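Local coordinates for protein xylose isomerase-like TIM barrel (PDB 2QW5) that binds zinc and D-xylose at the mouth of a TIM barrel and is probably a sugar or sugar-phosphate isomerase or epimerase, at residues 22-27 with 65-70; 131-136 with 156-161; 182-187 with 194-199. All blocks are in the same frame, centred on the assembly; numbering follows the deposited sequence.

Contact 1. Residues 22-27 with 65-70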
loop_
_atom_site.group_PDB
_atom_site.type_symbol
_atom_site.label_atom_id
_atom_site.label_comp_id
_atom_site.label_asym_id
_atom_site.label_seq_id
_atom_site.Cartn_x
_atom_site.Cartn_y
_atom_site.Cartn_z
ATOM N N LEU A 22 2.738 -27.191 6.660
ATOM C CA LEU A 22 2.529 -28.532 7.167
ATOM C C LEU A 22 2.879 -28.692 8.661
ATOM O O LEU A 22 2.474 -29.694 9.235
ATOM C CB LEU A 22 3.245 -29.599 6.268
ATOM C CG LEU A 22 2.396 -30.138 5.099
ATOM C CD1 LEU A 22 1.315 -31.083 5.648
ATOM C CD2 LEU A 22 1.766 -29.084 4.207
ATOM N N GLN A 23 3.599 -27.735 9.272
ATOM C CA GLN A 23 3.986 -27.772 10.702
ATOM C C GLN A 23 4.443 -29.181 11.102
ATOM O O GLN A 23 3.828 -29.825 11.976
ATOM C CB GLN A 23 2.806 -27.362 11.591
ATOM C CG GLN A 23 2.116 -26.053 11.281
ATOM C CD GLN A 23 1.197 -25.645 12.450
ATOM O OE1 GLN A 23 1.670 -25.499 13.593
ATOM N NE2 GLN A 23 -0.089 -25.457 12.172
ATOM N N PRO A 24 5.495 -29.691 10.437
ATOM C CA PRO A 24 5.945 -31.083 10.676
ATOM C C PRO A 24 6.322 -31.430 12.138
ATOM O O PRO A 24 6.203 -32.581 12.550
ATOM C CB PRO A 24 7.148 -31.200 9.738
ATOM C CG PRO A 24 7.663 -29.817 9.616
ATOM C CD PRO A 24 6.404 -29.017 9.494
ATOM N N ASP A 25 6.756 -30.417 12.874
ATOM C CA ASP A 25 7.066 -30.460 14.326
ATOM C C ASP A 25 5.883 -30.363 15.320
ATOM O O ASP A 25 6.079 -30.605 16.517
ATOM C CB ASP A 25 8.078 -29.349 14.684
ATOM C CG ASP A 25 7.655 -27.937 14.218
ATOM O OD1 ASP A 25 6.745 -27.753 13.344
ATOM O OD2 ASP A 25 8.297 -26.984 14.715
ATOM N N ASN A 26 4.695 -29.980 14.855
ATOM C CA ASN A 26 3.503 -29.847 15.684
ATOM C C ASN A 26 2.817 -31.212 15.655
ATOM O O ASN A 26 2.176 -31.581 14.662
ATOM C CB ASN A 26 2.625 -28.727 15.121
ATOM C CG ASN A 26 1.359 -28.456 15.928
ATOM O OD1 ASN A 26 0.799 -29.334 16.588
ATOM N ND2 ASN A 26 0.846 -27.232 15.790
ATOM N N LEU A 27 2.920 -31.919 16.779
ATOM C CA LEU A 27 2.446 -33.290 16.917
ATOM C C LEU A 27 0.933 -33.399 16.835
ATOM O O LEU A 27 0.411 -34.364 16.257
ATOM C CB LEU A 27 3.023 -33.930 18.197
ATOM C CG LEU A 27 4.577 -33.958 18.268
ATOM C CD1 LEU A 27 5.139 -34.434 19.595
ATOM C CD2 LEU A 27 5.173 -34.778 17.159
ATOM N N GLU A 65 15.008 -33.058 9.616
ATOM C CA GLU A 65 14.636 -33.974 10.684
ATOM C C GLU A 65 13.130 -33.963 10.924
ATOM O O GLU A 65 12.521 -35.012 11.016
ATOM C CB GLU A 65 15.418 -33.592 11.947
ATOM C CG GLU A 65 15.161 -34.448 13.167
ATOM C CD GLU A 65 16.229 -34.206 14.232
ATOM O OE1 GLU A 65 16.443 -33.014 14.606
ATOM O OE2 GLU A 65 16.853 -35.206 14.674
ATOM N N ASN A 66 12.515 -32.785 10.971
ATOM C CA ASN A 66 11.056 -32.716 11.177
ATOM C C ASN A 66 10.261 -33.357 10.055
ATOM O O ASN A 66 9.351 -34.130 10.311
ATOM C CB ASN A 66 10.586 -31.270 11.378
ATOM C CG ASN A 66 11.070 -30.672 12.679
ATOM O OD1 ASN A 66 11.452 -31.382 13.627
ATOM N ND2 ASN A 66 11.046 -29.359 12.736
ATOM N N TYR A 67 10.593 -33.036 8.806
ATOM C CA TYR A 67 9.869 -33.644 7.657
ATOM C C TYR A 67 10.140 -35.168 7.544
ATOM O O TYR A 67 9.269 -35.918 7.109
ATOM C CB TYR A 67 10.170 -32.879 6.341
ATOM C CG TYR A 67 9.455 -31.523 6.285
ATOM C CD1 TYR A 67 8.087 -31.457 6.019
ATOM C CD2 TYR A 67 10.148 -30.311 6.400
ATOM C CE1 TYR A 67 7.405 -30.237 5.931
ATOM C CE2 TYR A 67 9.467 -29.063 6.304
ATOM C CZ TYR A 67 8.107 -29.043 6.061
ATOM O OH TYR A 67 7.426 -27.857 5.985
ATOM N N THR A 68 11.346 -35.604 7.930
ATOM C CA THR A 68 11.676 -37.037 7.964
ATOM C C THR A 68 10.731 -37.688 8.988
ATOM O O THR A 68 10.118 -38.715 8.710
ATOM C CB THR A 68 13.134 -37.294 8.343
ATOM O OG1 THR A 68 14.008 -36.755 7.336
ATOM C CG2 THR A 68 13.394 -38.819 8.506
ATOM N N ASN A 69 10.565 -37.045 10.136
ATOM C CA ASN A 69 9.652 -37.546 11.170
ATOM C C ASN A 69 8.191 -37.534 10.731
ATOM O O ASN A 69 7.416 -38.405 11.149
ATOM C CB ASN A 69 9.845 -36.764 12.484
ATOM C CG ASN A 69 11.232 -36.975 13.115
ATOM O OD1 ASN A 69 11.958 -37.893 12.770
ATOM N ND2 ASN A 69 11.591 -36.104 14.033
ATOM N N LEU A 70 7.795 -36.554 9.905
ATOM C CA LEU A 70 6.445 -36.511 9.351
ATOM C C LEU A 70 6.254 -37.713 8.423
ATOM O O LEU A 70 5.260 -38.421 8.536
ATOM C CB LEU A 70 6.139 -35.170 8.621
ATOM C CG LEU A 70 4.747 -34.994 7.984
ATOM C CD1 LEU A 70 3.611 -35.153 9.021
ATOM C CD2 LEU A 70 4.624 -33.674 7.250
HETATM O O HOH W 1 5.194 -26.482 5.101
#

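Contact 2. Residues 131-136 with 156-161. With XLS (D-xylose), chain C.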
loop_
_atom_site.group_PDB
_atom_site.type_symbol
_atom_site.label_atom_id
_atom_site.label_comp_id
_atom_site.label_asym_id
_atom_site.label_seq_id
_atom_site.Cartn_x
_atom_site.Cartn_y
_atom_site.Cartn_z
ATOM N N VAL A 131 12.489 -19.697 -9.656
ATOM C CA VAL A 131 13.398 -18.834 -10.445
ATOM C C VAL A 131 13.290 -17.385 -9.939
ATOM O O VAL A 131 14.231 -16.844 -9.365
ATOM C CB VAL A 131 13.088 -18.953 -11.939
ATOM C CG1 VAL A 131 14.084 -18.102 -12.770
ATOM C CG2 VAL A 131 13.099 -20.442 -12.389
ATOM N N ILE A 132 12.153 -16.747 -10.177
ATOM C CA ILE A 132 11.890 -15.392 -9.740
ATOM C C ILE A 132 11.015 -15.578 -8.459
ATOM O O ILE A 132 10.084 -16.410 -8.496
ATOM C CB ILE A 132 11.077 -14.607 -10.788
ATOM C CG1 ILE A 132 11.780 -14.605 -12.172
ATOM C CG2 ILE A 132 10.781 -13.178 -10.309
ATOM C CD1 ILE A 132 13.118 -13.935 -12.180
ATOM N N PRO A 133 11.315 -14.842 -7.362
ATOM C CA PRO A 133 10.541 -14.892 -6.103
ATOM C C PRO A 133 9.053 -14.703 -6.320
ATOM O O PRO A 133 8.661 -13.773 -7.002
ATOM C CB PRO A 133 11.110 -13.723 -5.305
ATOM C CG PRO A 133 12.526 -13.682 -5.717
ATOM C CD PRO A 133 12.465 -13.924 -7.206
ATOM N N TYR A 134 8.241 -15.582 -5.729
ATOM C CA TYR A 134 6.816 -15.580 -5.983
ATOM C C TYR A 134 6.143 -14.328 -5.450
ATOM O O TYR A 134 6.279 -14.022 -4.274
ATOM C CB TYR A 134 6.137 -16.812 -5.368
ATOM C CG TYR A 134 4.638 -16.734 -5.453
ATOM C CD1 TYR A 134 3.970 -17.022 -6.643
ATOM C CD2 TYR A 134 3.874 -16.365 -4.336
ATOM C CE1 TYR A 134 2.600 -16.931 -6.739
ATOM C CE2 TYR A 134 2.506 -16.251 -4.433
ATOM C CZ TYR A 134 1.874 -16.543 -5.623
ATOM O OH TYR A 134 0.526 -16.440 -5.685
ATOM N N GLY A 135 5.390 -13.650 -6.319
ATOM C CA GLY A 135 4.652 -12.432 -5.967
ATOM C C GLY A 135 5.437 -11.186 -5.652
ATOM O O GLY A 135 4.845 -10.251 -5.176
ATOM N N VAL A 136 6.738 -11.147 -5.977
ATOM C CA VAL A 136 7.596 -10.044 -5.666
ATOM C C VAL A 136 7.734 -9.269 -6.951
ATOM O O VAL A 136 8.697 -9.440 -7.705
ATOM C CB VAL A 136 8.987 -10.499 -5.103
ATOM C CG1 VAL A 136 9.904 -9.287 -4.787
ATOM C CG2 VAL A 136 8.811 -11.368 -3.847
ATOM N N LYS A 156 15.219 -10.074 -18.241
ATOM C CA LYS A 156 16.324 -10.730 -18.986
ATOM C C LYS A 156 17.560 -10.883 -18.119
ATOM O O LYS A 156 18.223 -11.923 -18.173
ATOM C CB LYS A 156 16.711 -9.953 -20.244
ATOM C CG LYS A 156 15.647 -9.866 -21.318
ATOM C CD LYS A 156 16.143 -8.901 -22.423
ATOM C CE LYS A 156 15.104 -8.754 -23.521
ATOM N NZ LYS A 156 15.613 -7.908 -24.628
ATOM N N VAL A 157 17.837 -9.863 -17.298
ATOM C CA VAL A 157 19.004 -9.872 -16.406
ATOM C C VAL A 157 18.783 -10.891 -15.275
ATOM O O VAL A 157 19.687 -11.649 -14.951
ATOM C CB VAL A 157 19.329 -8.472 -15.834
ATOM C CG1 VAL A 157 20.586 -8.517 -14.924
ATOM C CG2 VAL A 157 19.487 -7.467 -16.939
ATOM N N ARG A 158 17.559 -10.938 -14.731
ATOM C CA ARG A 158 17.206 -11.869 -13.663
ATOM C C ARG A 158 17.296 -13.306 -14.154
ATOM O O ARG A 158 17.903 -14.161 -13.484
ATOM C CB ARG A 158 15.787 -11.583 -13.137
ATOM C CG ARG A 158 15.574 -10.149 -12.608
ATOM C CD ARG A 158 16.261 -9.870 -11.263
ATOM N NE ARG A 158 15.578 -10.628 -10.210
ATOM C CZ ARG A 158 14.447 -10.273 -9.593
ATOM N NH1 ARG A 158 13.843 -9.113 -9.840
ATOM N NH2 ARG A 158 13.919 -11.095 -8.689
ATOM N N TYR A 159 16.755 -13.571 -15.343
ATOM C CA TYR A 159 16.840 -14.915 -15.929
ATOM C C TYR A 159 18.307 -15.329 -16.181
ATOM O O TYR A 159 18.679 -16.440 -15.857
ATOM C CB TYR A 159 15.986 -15.044 -17.192
ATOM C CG TYR A 159 14.482 -14.928 -16.953
ATOM C CD1 TYR A 159 13.856 -15.569 -15.877
ATOM C CD2 TYR A 159 13.677 -14.239 -17.850
ATOM C CE1 TYR A 159 12.451 -15.453 -15.676
ATOM C CE2 TYR A 159 12.279 -14.111 -17.662
ATOM C CZ TYR A 159 11.676 -14.734 -16.587
ATOM O OH TYR A 159 10.316 -14.603 -16.442
ATOM N N ALA A 160 19.137 -14.422 -16.715
ATOM C CA ALA A 160 20.591 -14.697 -16.909
ATOM C C ALA A 160 21.314 -15.015 -15.582
ATOM O O ALA A 160 22.137 -15.953 -15.521
ATOM C CB ALA A 160 21.276 -13.565 -17.639
ATOM N N ASN A 161 20.973 -14.284 -14.527
ATOM C CA ASN A 161 21.530 -14.533 -13.182
ATOM C C ASN A 161 21.146 -15.908 -12.651
ATOM O O ASN A 161 21.957 -16.563 -12.014
ATOM C CB ASN A 161 21.011 -13.533 -12.137
ATOM C CG ASN A 161 21.463 -12.107 -12.377
ATOM O OD1 ASN A 161 22.446 -11.864 -13.068
ATOM N ND2 ASN A 161 20.739 -11.143 -11.770
HETATM C C1 XLS C . 0.552 -20.556 -6.766
HETATM C C2 XLS C . 1.986 -20.845 -6.337
HETATM C C3 XLS C . 2.352 -20.296 -4.913
HETATM C C4 XLS C . 3.267 -21.199 -4.109
HETATM O O1 XLS C . 0.127 -20.251 -8.099
HETATM O O2 XLS C . 2.318 -22.222 -6.511
HETATM O O3 XLS C . 1.296 -19.973 -4.006
HETATM O O4 XLS C . 4.366 -21.533 -4.907
HETATM O O HOH W 2 11.383 -9.414 -7.695
#

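Contact 3. Residues 182-187 with 194-199. With ZN (zinc ion), chain D; XLS (D-xylose), chain C.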
loop_
_atom_site.group_PDB
_atom_site.type_symbol
_atom_site.label_atom_id
_atom_site.label_comp_id
_atom_site.label_asym_id
_atom_site.label_seq_id
_atom_site.Cartn_x
_atom_site.Cartn_y
_atom_site.Cartn_z
ATOM N N ILE A 182 9.505 -26.374 -12.651
ATOM C CA ILE A 182 9.305 -24.924 -12.585
ATOM C C ILE A 182 7.935 -24.580 -13.158
ATOM O O ILE A 182 7.531 -25.111 -14.189
ATOM C CB ILE A 182 10.380 -24.118 -13.355
ATOM C CG1 ILE A 182 11.802 -24.428 -12.867
ATOM C CG2 ILE A 182 10.143 -22.598 -13.185
ATOM C CD1 ILE A 182 12.965 -23.812 -13.787
ATOM N N GLU A 183 7.235 -23.660 -12.498
ATOM C CA GLU A 183 5.857 -23.330 -12.844
ATOM C C GLU A 183 5.692 -21.954 -13.508
ATOM O O GLU A 183 6.072 -20.945 -12.921
ATOM C CB GLU A 183 5.006 -23.386 -11.556
ATOM C CG GLU A 183 3.495 -23.309 -11.823
ATOM C CD GLU A 183 2.658 -23.304 -10.561
ATOM O OE1 GLU A 183 3.234 -23.031 -9.471
ATOM O OE2 GLU A 183 1.418 -23.569 -10.701
ATOM N N PRO A 184 5.150 -21.915 -14.752
ATOM C CA PRO A 184 4.690 -20.647 -15.312
ATOM C C PRO A 184 3.461 -20.268 -14.492
ATOM O O PRO A 184 2.607 -21.126 -14.262
ATOM C CB PRO A 184 4.283 -20.995 -16.743
ATOM C CG PRO A 184 4.821 -22.350 -16.995
ATOM C CD PRO A 184 4.906 -23.023 -15.693
ATOM N N ILE A 185 3.428 -19.040 -13.987
ATOM C CA ILE A 185 2.332 -18.555 -13.114
ATOM C C ILE A 185 1.810 -17.263 -13.715
ATOM O O ILE A 185 2.598 -16.449 -14.148
ATOM C CB ILE A 185 2.853 -18.337 -11.681
ATOM C CG1 ILE A 185 3.069 -19.694 -10.998
ATOM C CG2 ILE A 185 1.894 -17.493 -10.823
ATOM C CD1 ILE A 185 3.762 -19.651 -9.650
ATOM N N THR A 186 0.506 -17.069 -13.686
ATOM C CA THR A 186 -0.151 -15.900 -14.240
ATOM C C THR A 186 0.426 -14.582 -13.765
ATOM O O THR A 186 0.872 -14.467 -12.623
ATOM C CB THR A 186 -1.687 -15.882 -13.947
ATOM O OG1 THR A 186 -2.262 -14.703 -14.535
ATOM C CG2 THR A 186 -2.020 -15.900 -12.449
ATOM N N HIS A 187 0.443 -13.610 -14.677
ATOM C CA HIS A 187 0.823 -12.212 -14.392
ATOM C C HIS A 187 0.051 -11.616 -13.194
ATOM O O HIS A 187 0.548 -10.720 -12.535
ATOM C CB HIS A 187 0.538 -11.325 -15.606
ATOM C CG HIS A 187 -0.929 -11.165 -15.912
ATOM N ND1 HIS A 187 -1.662 -10.077 -15.491
ATOM C CD2 HIS A 187 -1.807 -11.994 -16.521
ATOM C CE1 HIS A 187 -2.915 -10.229 -15.867
ATOM N NE2 HIS A 187 -3.032 -11.385 -16.491
ATOM N N ASN A 194 5.579 -16.029 -16.768
ATOM C CA ASN A 194 4.119 -16.135 -16.817
ATOM C C ASN A 194 3.588 -17.172 -17.809
ATOM O O ASN A 194 2.561 -17.834 -17.542
ATOM C CB ASN A 194 3.447 -14.777 -17.111
ATOM C CG ASN A 194 3.854 -13.674 -16.144
ATOM O OD1 ASN A 194 4.283 -12.601 -16.583
ATOM N ND2 ASN A 194 3.776 -13.943 -14.847
ATOM N N LYS A 195 4.288 -17.292 -18.946
ATOM C CA LYS A 195 3.931 -18.182 -20.042
ATOM C C LYS A 195 4.929 -19.313 -20.233
ATOM O O LYS A 195 6.112 -19.197 -19.902
ATOM C CB LYS A 195 3.887 -17.394 -21.350
ATOM C CG LYS A 195 2.975 -16.233 -21.342
ATOM C CD LYS A 195 3.277 -15.253 -22.463
ATOM C CE LYS A 195 2.745 -15.704 -23.778
ATOM N NZ LYS A 195 2.796 -14.538 -24.707
ATOM N N LEU A 196 4.440 -20.384 -20.845
ATOM C CA LEU A 196 5.238 -21.567 -21.139
ATOM C C LEU A 196 6.328 -21.171 -22.152
ATOM O O LEU A 196 7.408 -21.751 -22.113
ATOM C CB LEU A 196 4.334 -22.726 -21.646
ATOM C CG LEU A 196 4.637 -24.194 -21.444
ATOM C CD1 LEU A 196 5.128 -24.532 -20.068
ATOM C CD2 LEU A 196 3.335 -24.997 -21.768
ATOM N N SER A 197 6.067 -20.172 -23.017
ATOM C CA SER A 197 7.108 -19.674 -23.981
ATOM C C SER A 197 8.286 -19.014 -23.231
ATOM O O SER A 197 9.471 -19.183 -23.609
ATOM C CB SER A 197 6.503 -18.702 -25.010
ATOM O OG SER A 197 5.978 -17.547 -24.371
ATOM N N GLN A 198 7.962 -18.274 -22.167
ATOM C CA GLN A 198 8.971 -17.591 -21.345
ATOM C C GLN A 198 9.806 -18.603 -20.550
ATOM O O GLN A 198 11.008 -18.417 -20.389
ATOM C CB GLN A 198 8.294 -16.579 -20.392
ATOM C CG GLN A 198 7.593 -15.426 -21.149
ATOM C CD GLN A 198 6.638 -14.605 -20.330
ATOM O OE1 GLN A 198 6.125 -15.071 -19.297
ATOM N NE2 GLN A 198 6.410 -13.347 -20.764
ATOM N N LEU A 199 9.159 -19.630 -19.990
ATOM C CA LEU A 199 9.892 -20.692 -19.275
ATOM C C LEU A 199 10.748 -21.560 -20.227
ATOM O O LEU A 199 11.842 -21.973 -19.853
ATOM C CB LEU A 199 8.946 -21.566 -18.468
ATOM C CG LEU A 199 9.553 -22.652 -17.588
ATOM C CD1 LEU A 199 10.704 -22.139 -16.723
ATOM C CD2 LEU A 199 8.440 -23.263 -16.732
HETATM ZN ZN ZN D . -0.152 -24.464 -9.560
HETATM C C1 XLS C . 0.552 -20.556 -6.766
HETATM C C2 XLS C . 1.986 -20.845 -6.337
HETATM C C3 XLS C . 2.352 -20.296 -4.913
HETATM C C4 XLS C . 3.267 -21.199 -4.109
HETATM O O1 XLS C . 0.127 -20.251 -8.099
HETATM O O2 XLS C . 2.318 -22.222 -6.511
HETATM O O3 XLS C . 1.296 -19.973 -4.006
HETATM O O4 XLS C . 4.366 -21.533 -4.907
HETATM O O HOH W 3 -0.459 -22.636 -8.732
#

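Contact 1. Residues 22-27 with 65-70
Pro24 lays its pyrrolidine ring over one face of the Tyr67 ring. Its CG stands 3.6 Å from the centroid of the Tyr67 ring and only 11° off the ring normal, the geometry of a CH-pi contact centred on the aromatic face. Tyr67 CG lies anti to its carbonyl carbon and beside the backbone N (chi1 -74°), which brings the ring in to meet the proline although the CB bond does not point at the loop. The same proline also meets the preceding helical residue: Pro24 CG lies 3.7 Å from Asn66 CB, and the two side chains cross at about a right angle. Pro24 CB rests 3.7 Å from Asn66 O and also against Leu70 CB.

At the margin, Asp25 brings its CB to 3.6 Å from Asn66 ND2. At Leu22 the packing is apolar: Leu22 CB approaches the rim of the tyrosine ring, 4.2 Å from Tyr67 CE1, and touches Leu70 as well. A water lying in the plane of the Tyr67 ring joins the segments, accepting from Leu22 N at 3.0 Å and hydrogen-bonding Tyr67 OH at 2.8 Å.

Gln23 to Asn26 form a type I beta turn, and Asn26 OD1 then caps the next helix at Tyr29 N. The arrangement is the packing of a beta-alpha loop of a TIM barrel against helix 60-76, which follows strand 47-51, the neighbour of strand 11-14 in the barrel.

Contact 2. Residues 131-136 with 156-161
Arg158 NH2 has two polar partners: it forms a salt bridge to Asp95 and donates to a water, 3.2 Å from Arg158 NH2, that lies at the edge of the guanidinium and in its plane. That water donates in turn to Val136 O at 2.7 Å, so the arginine reaches the loop backbone through one solvent molecule. Ser97 holds Arg158 NE and His154 holds Arg158 NH1, which together should fix the rotation of the guanidinium. The chain arrives there bent at both chi2 (-73°) and chi3 (-69°), and the bends bring the guanidinium alongside the loop, where Pro133 CD meets its edge 3.5 Å from Arg158 NH2.

Nearer the helix backbone the contact is apolar. Ile132 CD1 packs 3.7 Å from Arg158 CB, while Ile132 CG1 comes 3.7 Å from Tyr159 CE1, the isoleucine and tyrosine side chains crossing at about a right angle. Val131 CG1 reaches the edge of the same ring, near its plane, 4.0 Å from Tyr159 CD1. In the TIM barrel this is the loop after strand 125-128 folding back on helix 148-176, the next helix along the chain.

Tyr134 sits within a type II turn from Pro133 to Val136 and makes no contact with 156-161; its CG, opposite the backbone N (chi1 172°), sends the ring to the sugar pocket. There the ring lies face-on to the D-xylose, with C3 of the xylose 3.7 Å above the plane of the Tyr134 ring and over its centre. With an alanine here the ring and its hydroxyl are gone, which would probably leave the xylose less well held on that face and Glu189 OE1 short of a partner.

Contact 3. Residues 182-187 with 194-199
Asn194 supplies the direct polar link to the loop: its ND2 donates to Ile185 O at 2.9 Å, nearly straight at 172°, with the acceptor in the amide plane. Asn194 CA adds a CA-H...O contact to that oxygen. The amide is held further by Thr190 O at ND2 and, at OD1, by Thr296 of the second subunit. At the N-terminus of helix 196-203, Gln198 OE1 accepts from the N of the N-cap residue Lys195 and of Asn194.

Apolar packing centres on Pro184 and Leu199. With CG anti to the backbone N (chi1 -176°), Leu199 directs its two methyls at the loop: CD1 lies 3.6 Å from Ile182 CG2, and CD2 3.7 Å from Pro184 CD. Leu196 CD1 also touches Pro184 CG.

This beta-alpha loop of the TIM barrel carries the metal and sugar contacts too. Glu183 OE2 binds zinc at 2.1 Å, with Asp216, Gln247, Glu281 and a water, while Glu183 OE1 accepts from O2 of the xylose at 3.2 Å. The pocket residue Ile185 touches xylose C2 with CD1.

The contact closes the end of strand 179-182 onto helix 196-203, whose Leu196 and Leu199 also pack on strand 211-216 and whose Leu196 meets helix 227-240.

In the fold
All three contacts join a beta-alpha loop of the barrel to a helix, but they stand differently to the sugar and the zinc. Contacts 2 and 3 are neighbours, their centres about 12 Å apart, and they touch twice: Val131 CG2 packs 3.7 Å from Ile182 CD1, and Tyr134 CD1 lies 4.0 Å from Ile185 CD1. Both reach the same D-xylose, and contact 3 also supplies a zinc ligand. Contact 1 lies across the barrel from contact 3, with centres about 31 Å apart and nearest atoms about 15 Å apart. It does not reach the site: the side chain of Leu22 is about 12 Å from the xylose.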